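Local coordinates for protein LEOA (Escherichia coli, PDB 4AUR) that is a dynamin-like GTPase of enterotoxigenic strains that probably couples GTP hydrolysis to a conformational cycle, as in other members of the dynamin family, at residues A138-Y143 with E259-N264; N167-T172 with E218-V223. All blocks are in the same frame, centred on the assembly; numbering follows the deposited sequence.

Followed from the N terminus, the chain meets these contacts first at strand 140-146, then passes through helix 156-165 and the turn of 167-172, strand 172-177, helix 188-209 and the 218-223 segment, and finally helix 250-273. Contact 1 closes the wide loop from 138-143 to 259-264. Contact 2 closes a shorter one, from 167-172 to 218-223, which lies wholly within it, so the two nest and do not cross. Their centres are about 9 Å apart. Both reach the same sheet, and strands 140-146, 172-177 and 221-224 lie side by side in it. Ile141 N to Ser171 O, 3.0 Å and probably a hydrogen bond, joins the two contacts directly.

Contact 1: A138-Y143 with E259-N264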
ATOM      1  N   ALA A 138      28.581 -18.166  22.034  1.00 24.04           N
ATOM      2  CA  ALA A 138      29.773 -17.365  21.936  1.00 23.94           C
ATOM      3  C   ALA A 138      29.716 -16.494  20.685  1.00 25.38           C
ATOM      4  O   ALA A 138      29.084 -16.843  19.690  1.00 25.08           O
ATOM      5  CB  ALA A 138      30.989 -18.249  21.887  1.00 24.22           C
ATOM      6  N   HIS A 139      30.404 -15.362  20.731  1.00 25.39           N
ATOM      7  CA  HIS A 139      30.301 -14.378  19.687  1.00 24.47           C
ATOM      8  C   HIS A 139      31.396 -14.584  18.664  1.00 25.88           C
ATOM      9  O   HIS A 139      31.302 -14.109  17.530  1.00 26.98           O
ATOM     10  CB  HIS A 139      30.403 -13.005  20.287  1.00 23.92           C
ATOM     11  CG  HIS A 139      29.543 -12.817  21.489  1.00 24.50           C
ATOM     12  ND1 HIS A 139      28.322 -12.189  21.433  1.00 25.26           N
ATOM     13  CD2 HIS A 139      29.734 -13.149  22.785  1.00 24.79           C
ATOM     14  CE1 HIS A 139      27.789 -12.154  22.643  1.00 25.53           C
ATOM     15  NE2 HIS A 139      28.628 -12.729  23.483  1.00 24.94           N
ATOM     16  N   LEU A 140      32.433 -15.302  19.065  1.00 25.90           N
ATOM     17  CA  LEU A 140      33.581 -15.534  18.212  1.00 26.62           C
ATOM     18  C   LEU A 140      34.145 -16.912  18.506  1.00 25.23           C
ATOM     19  O   LEU A 140      34.176 -17.331  19.657  1.00 26.05           O
ATOM     20  CB  LEU A 140      34.653 -14.493  18.513  1.00 27.52           C
ATOM     21  CG  LEU A 140      34.850 -13.336  17.568  1.00 27.93           C
ATOM     22  CD1 LEU A 140      35.997 -12.460  18.047  1.00 28.50           C
ATOM     23  CD2 LEU A 140      35.170 -13.893  16.203  1.00 30.36           C
ATOM     24  N   ILE A 141      34.609 -17.600  17.478  1.00 24.66           N
ATOM     25  CA  ILE A 141      35.199 -18.921  17.645  1.00 24.76           C
ATOM     26  C   ILE A 141      36.502 -18.958  16.882  1.00 24.71           C
ATOM     27  O   ILE A 141      36.529 -18.704  15.702  1.00 25.05           O
ATOM     28  CB  ILE A 141      34.246 -20.015  17.129  1.00 23.61           C
ATOM     29  CG1 ILE A 141      32.916 -19.942  17.870  1.00 21.55           C
ATOM     30  CG2 ILE A 141      34.869 -21.398  17.279  1.00 24.08           C
ATOM     31  CD1 ILE A 141      32.000 -21.102  17.590  1.00 20.98           C
ATOM     32  N   PHE A 142      37.589 -19.255  17.566  1.00 28.24           N
ATOM     33  CA  PHE A 142      38.891 -19.358  16.907  1.00 30.82           C
ATOM     34  C   PHE A 142      39.260 -20.798  16.885  1.00 28.92           C
ATOM     35  O   PHE A 142      39.446 -21.397  17.920  1.00 30.04           O
ATOM     36  CB  PHE A 142      39.995 -18.620  17.664  1.00 32.77           C
ATOM     37  CG  PHE A 142      39.812 -17.130  17.748  1.00 35.34           C
ATOM     38  CD1 PHE A 142      39.053 -16.432  16.819  1.00 35.75           C
ATOM     39  CD2 PHE A 142      40.463 -16.412  18.755  1.00 37.51           C
ATOM     40  CE1 PHE A 142      38.927 -15.050  16.911  1.00 37.02           C
ATOM     41  CE2 PHE A 142      40.343 -15.036  18.844  1.00 36.61           C
ATOM     42  CZ  PHE A 142      39.567 -14.359  17.929  1.00 36.47           C
ATOM     43  N   TYR A 143      39.350 -21.359  15.702  1.00 30.34           N
ATOM     44  CA  TYR A 143      39.859 -22.706  15.563  1.00 30.46           C
ATOM     45  C   TYR A 143      41.290 -22.570  15.089  1.00 30.24           C
ATOM     46  O   TYR A 143      41.531 -22.230  13.936  1.00 29.46           O
ATOM     47  CB  TYR A 143      39.019 -23.501  14.566  1.00 29.77           C
ATOM     48  CG  TYR A 143      39.071 -24.956  14.842  1.00 30.25           C
ATOM     49  CD1 TYR A 143      40.231 -25.677  14.608  1.00 30.77           C
ATOM     50  CD2 TYR A 143      37.995 -25.608  15.394  1.00 30.40           C
ATOM     51  CE1 TYR A 143      40.310 -27.011  14.894  1.00 30.50           C
ATOM     52  CE2 TYR A 143      38.063 -26.947  15.679  1.00 32.41           C
ATOM     53  CZ  TYR A 143      39.224 -27.638  15.420  1.00 32.07           C
ATOM     54  OH  TYR A 143      39.298 -28.965  15.705  1.00 36.65           O
ATOM     55  N   GLU A 259      34.885  -7.815  12.080  1.00 32.16           N
ATOM     56  CA  GLU A 259      33.761  -7.875  11.149  1.00 32.64           C
ATOM     57  C   GLU A 259      32.714  -8.909  11.527  1.00 30.78           C
ATOM     58  O   GLU A 259      31.589  -8.850  11.049  1.00 30.85           O
ATOM     59  CB  GLU A 259      34.253  -8.203   9.730  1.00 36.12           C
ATOM     60  CG  GLU A 259      34.937  -7.050   9.026  1.00 40.95           C
ATOM     61  CD  GLU A 259      34.001  -5.873   8.805  1.00 45.40           C
ATOM     62  OE1 GLU A 259      32.920  -6.093   8.198  1.00 49.00           O
ATOM     63  OE2 GLU A 259      34.341  -4.745   9.247  1.00 44.15           O
ATOM     64  N   ILE A 260      33.097  -9.893  12.327  1.00 28.99           N
ATOM     65  CA  ILE A 260      32.206 -10.985  12.655  1.00 28.44           C
ATOM     66  C   ILE A 260      31.380 -10.484  13.786  1.00 28.80           C
ATOM     67  O   ILE A 260      30.172 -10.626  13.798  1.00 30.73           O
ATOM     68  CB  ILE A 260      32.975 -12.241  13.099  1.00 28.30           C
ATOM     69  CG1 ILE A 260      33.435 -13.033  11.880  1.00 27.98           C
ATOM     70  CG2 ILE A 260      32.116 -13.139  13.976  1.00 28.03           C
ATOM     71  CD1 ILE A 260      34.506 -14.047  12.205  1.00 28.11           C
ATOM     72  N   LEU A 261      32.067  -9.909  14.754  1.00 29.33           N
ATOM     73  CA  LEU A 261      31.435  -9.259  15.858  1.00 29.50           C
ATOM     74  C   LEU A 261      30.371  -8.320  15.370  1.00 31.09           C
ATOM     75  O   LEU A 261      29.268  -8.289  15.913  1.00 32.13           O
ATOM     76  CB  LEU A 261      32.461  -8.462  16.616  1.00 29.46           C
ATOM     77  CG  LEU A 261      33.429  -9.297  17.427  1.00 29.89           C
ATOM     78  CD1 LEU A 261      34.576  -8.404  17.869  1.00 30.15           C
ATOM     79  CD2 LEU A 261      32.742  -9.939  18.618  1.00 30.64           C
ATOM     80  N   LYS A 262      30.717  -7.569  14.329  1.00 33.27           N
ATOM     81  CA  LYS A 262      29.867  -6.524  13.763  1.00 34.67           C
ATOM     82  C   LYS A 262      28.548  -7.122  13.365  1.00 36.58           C
ATOM     83  O   LYS A 262      27.507  -6.532  13.609  1.00 40.98           O
ATOM     84  CB  LYS A 262      30.564  -5.911  12.555  1.00 37.15           C
ATOM     85  CG  LYS A 262      30.076  -4.545  12.170  1.00 40.62           C
ATOM     86  CD  LYS A 262      30.945  -3.923  11.079  1.00 43.51           C
ATOM     87  CE  LYS A 262      31.851  -2.813  11.601  1.00 47.90           C
ATOM     88  NZ  LYS A 262      31.843  -1.608  10.704  1.00 50.43           N
ATOM     89  N   THR A 263      28.609  -8.327  12.800  1.00 36.57           N
ATOM     90  CA  THR A 263      27.459  -9.005  12.246  1.00 37.07           C
ATOM     91  C   THR A 263      26.828 -10.003  13.202  1.00 36.24           C
ATOM     92  O   THR A 263      25.615 -10.107  13.285  1.00 38.08           O
ATOM     93  CB  THR A 263      27.849  -9.825  11.007  1.00 39.96           C
ATOM     94  OG1 THR A 263      28.988  -9.243  10.355  1.00 38.15           O
ATOM     95  CG2 THR A 263      26.668  -9.885  10.042  1.00 42.95           C
ATOM     96  N   ASN A 264      27.656 -10.756  13.904  1.00 33.59           N
ATOM     97  CA  ASN A 264      27.195 -11.923  14.629  1.00 31.23           C
ATOM     98  C   ASN A 264      26.763 -11.631  16.075  1.00 31.03           C
ATOM     99  O   ASN A 264      26.023 -12.418  16.673  1.00 31.93           O
ATOM    100  CB  ASN A 264      28.295 -12.991  14.573  1.00 30.73           C
ATOM    101  CG  ASN A 264      27.955 -14.251  15.350  1.00 30.18           C
ATOM    102  OD1 ASN A 264      28.711 -14.658  16.230  1.00 29.73           O
ATOM    103  ND2 ASN A 264      26.834 -14.883  15.024  1.00 30.49           N
TER
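Leu140 divides its two methyl groups between two consecutive residues of the helix, Ile260 and Leu261. Its CD2 faces both the CG2 branch and the CD1 tip of Ile260, 3.9 Å from Ile260 CG2 and 4.1 Å from Ile260 CD1, with the two side chains inclined to each other at an oblique angle. The Leu140 and Leu261 side chains cross at about a right angle, with Leu140 CD1 4.1 Å from Leu261 CG. Leu261 swings CG to the side opposite its carbonyl carbon (chi1 -73°), which carries CD2 close to the root of the Leu140 fork, 4.1 Å from Leu140 CG.

All six touching residues are buried, and together they bury 246 Å² of surface. Helix 250-273 packs here on the sheet of the dynamin-like GTPase domain, lying against the start of strand 140-146, the sheet end away from the probable P-loop after strand 54-60. Ile260 also leans on Ile173, and Leu261 on Leu54, so the helix spans three adjacent parallel strands.

One turn further along the helix, the backbones come nearest at His139 and Asn264, whose CA atoms are 6.4 Å apart. His139 lays CB 4.2 Å from Leu261 CD2, while its ring leads away from the segment and meets Phe7 edge-to-face. The carbonyl of His139 is met by the Ile260 branch, with Ile260 CG2 3.8 Å from His139 O.

Contact 2: N167-T172 with E218-V223; sequences NKLSST and EQLNIV
With chi1 at 178°, Leu169 extends CG away from its own backbone N and directs its fork at Gln219 and Leu220. Asn221 takes the other course: chi1 of -65° sets CG opposite the carbonyl carbon, and the side chain faces the turn near Thr172. The evidence for the apolar part lies in two approaches. Leu169 CD2 reaches Gln219 CB at 3.5 Å, and Leu169 CG stands 4.2 Å from Leu220 CD2; in both pairs the side chains meet at about a right angle. Leu169 also touches Leu163 of helix 156-165.

The polar part involves no hydrogen bond between the segments. The stem of Asn221 makes the contact, its CB lying 3.2 Å from Thr172 O, while Asn221 OD1 and Thr172 O, 3.5 Å apart, are both acceptors and form no hydrogen bond. The turn is instead fixed from within. Lys168 O accepts from Thr172 OG1 (2.7 Å) and from Ser171 N (3.2 Å), which come to opposite faces of its carbonyl plane; the hydroxyl sits 39° out of that plane. Lys168 NZ reaches back to the carbonyl oxygens of Ser136 and Ala138, tying the turn to the approach to strand 140-146.

Asn221 and Val223 bond through their backbones to Phe174, which sets strand 221-224 parallel to strand 172-177 at the sheet's edge. The two strands are joined through helices 188-209 and 214-219, a beta-alpha-beta crossover of the kind from which the P-loop GTPase fold is built, and the contact lies beside the start of strand 172-177 and the lead-in to strand 221-224.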
ATOM      1  N   ASN A 167      26.422 -25.095  13.816  1.00 31.16           N
ATOM      2  CA  ASN A 167      25.988 -24.158  12.795  1.00 31.60           C
ATOM      3  C   ASN A 167      26.645 -22.787  12.957  1.00 30.14           C
ATOM      4  O   ASN A 167      26.039 -21.776  12.657  1.00 28.90           O
ATOM      5  CB  ASN A 167      24.444 -24.071  12.857  1.00 33.77           C
ATOM      6  CG  ASN A 167      23.838 -23.285  11.717  1.00 36.18           C
ATOM      7  OD1 ASN A 167      22.872 -22.543  11.924  1.00 39.03           O
ATOM      8  ND2 ASN A 167      24.407 -23.412  10.521  1.00 35.34           N
ATOM      9  N   LYS A 168      27.905 -22.767  13.400  1.00 30.00           N
ATOM     10  CA  LYS A 168      28.598 -21.518  13.739  1.00 28.52           C
ATOM     11  C   LYS A 168      29.692 -21.160  12.761  1.00 30.08           C
ATOM     12  O   LYS A 168      30.704 -20.564  13.136  1.00 32.31           O
ATOM     13  CB  LYS A 168      29.211 -21.618  15.121  1.00 28.39           C
ATOM     14  CG  LYS A 168      28.227 -21.955  16.218  1.00 29.59           C
ATOM     15  CD  LYS A 168      27.409 -20.742  16.609  1.00 30.20           C
ATOM     16  CE  LYS A 168      28.272 -19.804  17.428  1.00 32.04           C
ATOM     17  NZ  LYS A 168      27.635 -18.481  17.590  1.00 34.40           N
ATOM     18  N   LEU A 169      29.489 -21.485  11.498  1.00 30.82           N
ATOM     19  CA  LEU A 169      30.467 -21.157  10.474  1.00 31.39           C
ATOM     20  C   LEU A 169      30.580 -19.632  10.295  1.00 32.18           C
ATOM     21  O   LEU A 169      31.682 -19.101  10.191  1.00 35.50           O
ATOM     22  CB  LEU A 169      30.082 -21.868   9.165  1.00 33.55           C
ATOM     23  CG  LEU A 169      30.866 -21.723   7.854  1.00 33.10           C
ATOM     24  CD1 LEU A 169      30.386 -22.763   6.869  1.00 33.67           C
ATOM     25  CD2 LEU A 169      30.675 -20.365   7.232  1.00 34.14           C
ATOM     26  N   SER A 170      29.455 -18.919  10.276  1.00 31.24           N
ATOM     27  CA  SER A 170      29.498 -17.461  10.101  1.00 29.74           C
ATOM     28  C   SER A 170      30.289 -16.770  11.207  1.00 29.50           C
ATOM     29  O   SER A 170      30.677 -15.629  11.028  1.00 30.27           O
ATOM     30  CB  SER A 170      28.080 -16.845  10.029  1.00 29.67           C
ATOM     31  OG  SER A 170      27.501 -16.648  11.317  1.00 27.24           O
ATOM     32  N   SER A 171      30.501 -17.444  12.345  1.00 28.34           N
ATOM     33  CA  SER A 171      31.169 -16.839  13.491  1.00 27.17           C
ATOM     34  C   SER A 171      32.473 -17.528  13.909  1.00 27.40           C
ATOM     35  O   SER A 171      32.991 -17.288  14.994  1.00 24.91           O
ATOM     36  CB  SER A 171      30.192 -16.740  14.674  1.00 27.55           C
ATOM     37  OG  SER A 171      29.870 -17.969  15.261  1.00 25.55           O
ATOM     38  N   THR A 172      33.011 -18.362  13.024  1.00 28.66           N
ATOM     39  CA  THR A 172      34.260 -19.066  13.273  1.00 26.67           C
ATOM     40  C   THR A 172      35.376 -18.619  12.340  1.00 27.17           C
ATOM     41  O   THR A 172      35.197 -18.611  11.122  1.00 29.21           O
ATOM     42  CB  THR A 172      34.054 -20.543  13.053  1.00 25.63           C
ATOM     43  OG1 THR A 172      33.155 -21.024  14.043  1.00 24.88           O
ATOM     44  CG2 THR A 172      35.359 -21.290  13.155  1.00 25.98           C
ATOM     45  N   GLU A 218      32.835 -20.708   0.449  1.00 42.77           N
ATOM     46  CA  GLU A 218      33.149 -19.308   0.241  1.00 44.78           C
ATOM     47  C   GLU A 218      32.926 -18.480   1.519  1.00 44.85           C
ATOM     48  O   GLU A 218      33.626 -17.490   1.759  1.00 43.15           O
ATOM     49  CB  GLU A 218      32.278 -18.751  -0.887  1.00 51.13           C
ATOM     50  CG  GLU A 218      32.478 -19.421  -2.245  1.00 57.30           C
ATOM     51  CD  GLU A 218      31.510 -18.905  -3.316  1.00 62.86           C
ATOM     52  OE1 GLU A 218      31.758 -17.787  -3.838  1.00 67.77           O
ATOM     53  OE2 GLU A 218      30.506 -19.606  -3.637  1.00 56.55           O
ATOM     54  N   GLN A 219      31.959 -18.888   2.342  1.00 43.40           N
ATOM     55  CA  GLN A 219      31.688 -18.205   3.605  1.00 44.54           C
ATOM     56  C   GLN A 219      32.762 -18.433   4.661  1.00 41.28           C
ATOM     57  O   GLN A 219      32.809 -17.719   5.654  1.00 47.28           O
ATOM     58  CB  GLN A 219      30.324 -18.625   4.177  1.00 47.25           C
ATOM     59  CG  GLN A 219      29.154 -17.861   3.574  1.00 55.39           C
ATOM     60  CD  GLN A 219      27.800 -18.477   3.921  1.00 63.29           C
ATOM     61  OE1 GLN A 219      27.629 -19.106   4.980  1.00 59.22           O
ATOM     62  NE2 GLN A 219      26.822 -18.298   3.022  1.00 66.09           N
ATOM     63  N   LEU A 220      33.608 -19.436   4.475  1.00 38.54           N
ATOM     64  CA  LEU A 220      34.606 -19.769   5.477  1.00 36.42           C
ATOM     65  C   LEU A 220      35.506 -18.593   5.777  1.00 37.39           C
ATOM     66  O   LEU A 220      35.885 -17.840   4.882  1.00 37.46           O
ATOM     67  CB  LEU A 220      35.476 -20.934   5.015  1.00 35.40           C
ATOM     68  CG  LEU A 220      34.825 -22.302   5.100  1.00 35.25           C
ATOM     69  CD1 LEU A 220      35.624 -23.311   4.311  1.00 35.54           C
ATOM     70  CD2 LEU A 220      34.696 -22.746   6.544  1.00 35.22           C
ATOM     71  N   ASN A 221      35.861 -18.457   7.044  1.00 37.52           N
ATOM     72  CA  ASN A 221      36.778 -17.432   7.464  1.00 38.56           C
ATOM     73  C   ASN A 221      38.127 -18.020   7.792  1.00 35.47           C
ATOM     74  O   ASN A 221      38.260 -18.724   8.778  1.00 36.58           O
ATOM     75  CB  ASN A 221      36.210 -16.741   8.680  1.00 42.63           C
ATOM     76  CG  ASN A 221      34.935 -15.989   8.365  1.00 45.76           C
ATOM     77  OD1 ASN A 221      33.861 -16.273   8.915  1.00 45.45           O
ATOM     78  ND2 ASN A 221      35.050 -15.010   7.471  1.00 47.74           N
ATOM     79  N   ILE A 222      39.128 -17.742   6.962  1.00 33.09           N
ATOM     80  CA  ILE A 222      40.476 -18.226   7.220  1.00 33.00           C
ATOM     81  C   ILE A 222      41.489 -17.096   7.221  1.00 31.00           C
ATOM     82  O   ILE A 222      41.446 -16.192   6.397  1.00 28.72           O
ATOM     83  CB  ILE A 222      40.925 -19.301   6.203  1.00 33.71           C
ATOM     84  CG1 ILE A 222      39.880 -20.410   6.122  1.00 34.91           C
ATOM     85  CG2 ILE A 222      42.259 -19.899   6.630  1.00 33.21           C
ATOM     86  CD1 ILE A 222      40.169 -21.447   5.066  1.00 36.22           C
ATOM     87  N   VAL A 223      42.418 -17.185   8.153  1.00 30.32           N
ATOM     88  CA  VAL A 223      43.406 -16.173   8.333  1.00 31.28           C
ATOM     89  C   VAL A 223      44.735 -16.833   8.653  1.00 32.76           C
ATOM     90  O   VAL A 223      44.798 -17.764   9.443  1.00 32.10           O
ATOM     91  CB  VAL A 223      42.968 -15.233   9.459  1.00 32.81           C
ATOM     92  CG1 VAL A 223      44.155 -14.608  10.143  1.00 33.34           C
ATOM     93  CG2 VAL A 223      42.056 -14.148   8.895  1.00 33.76           C
TER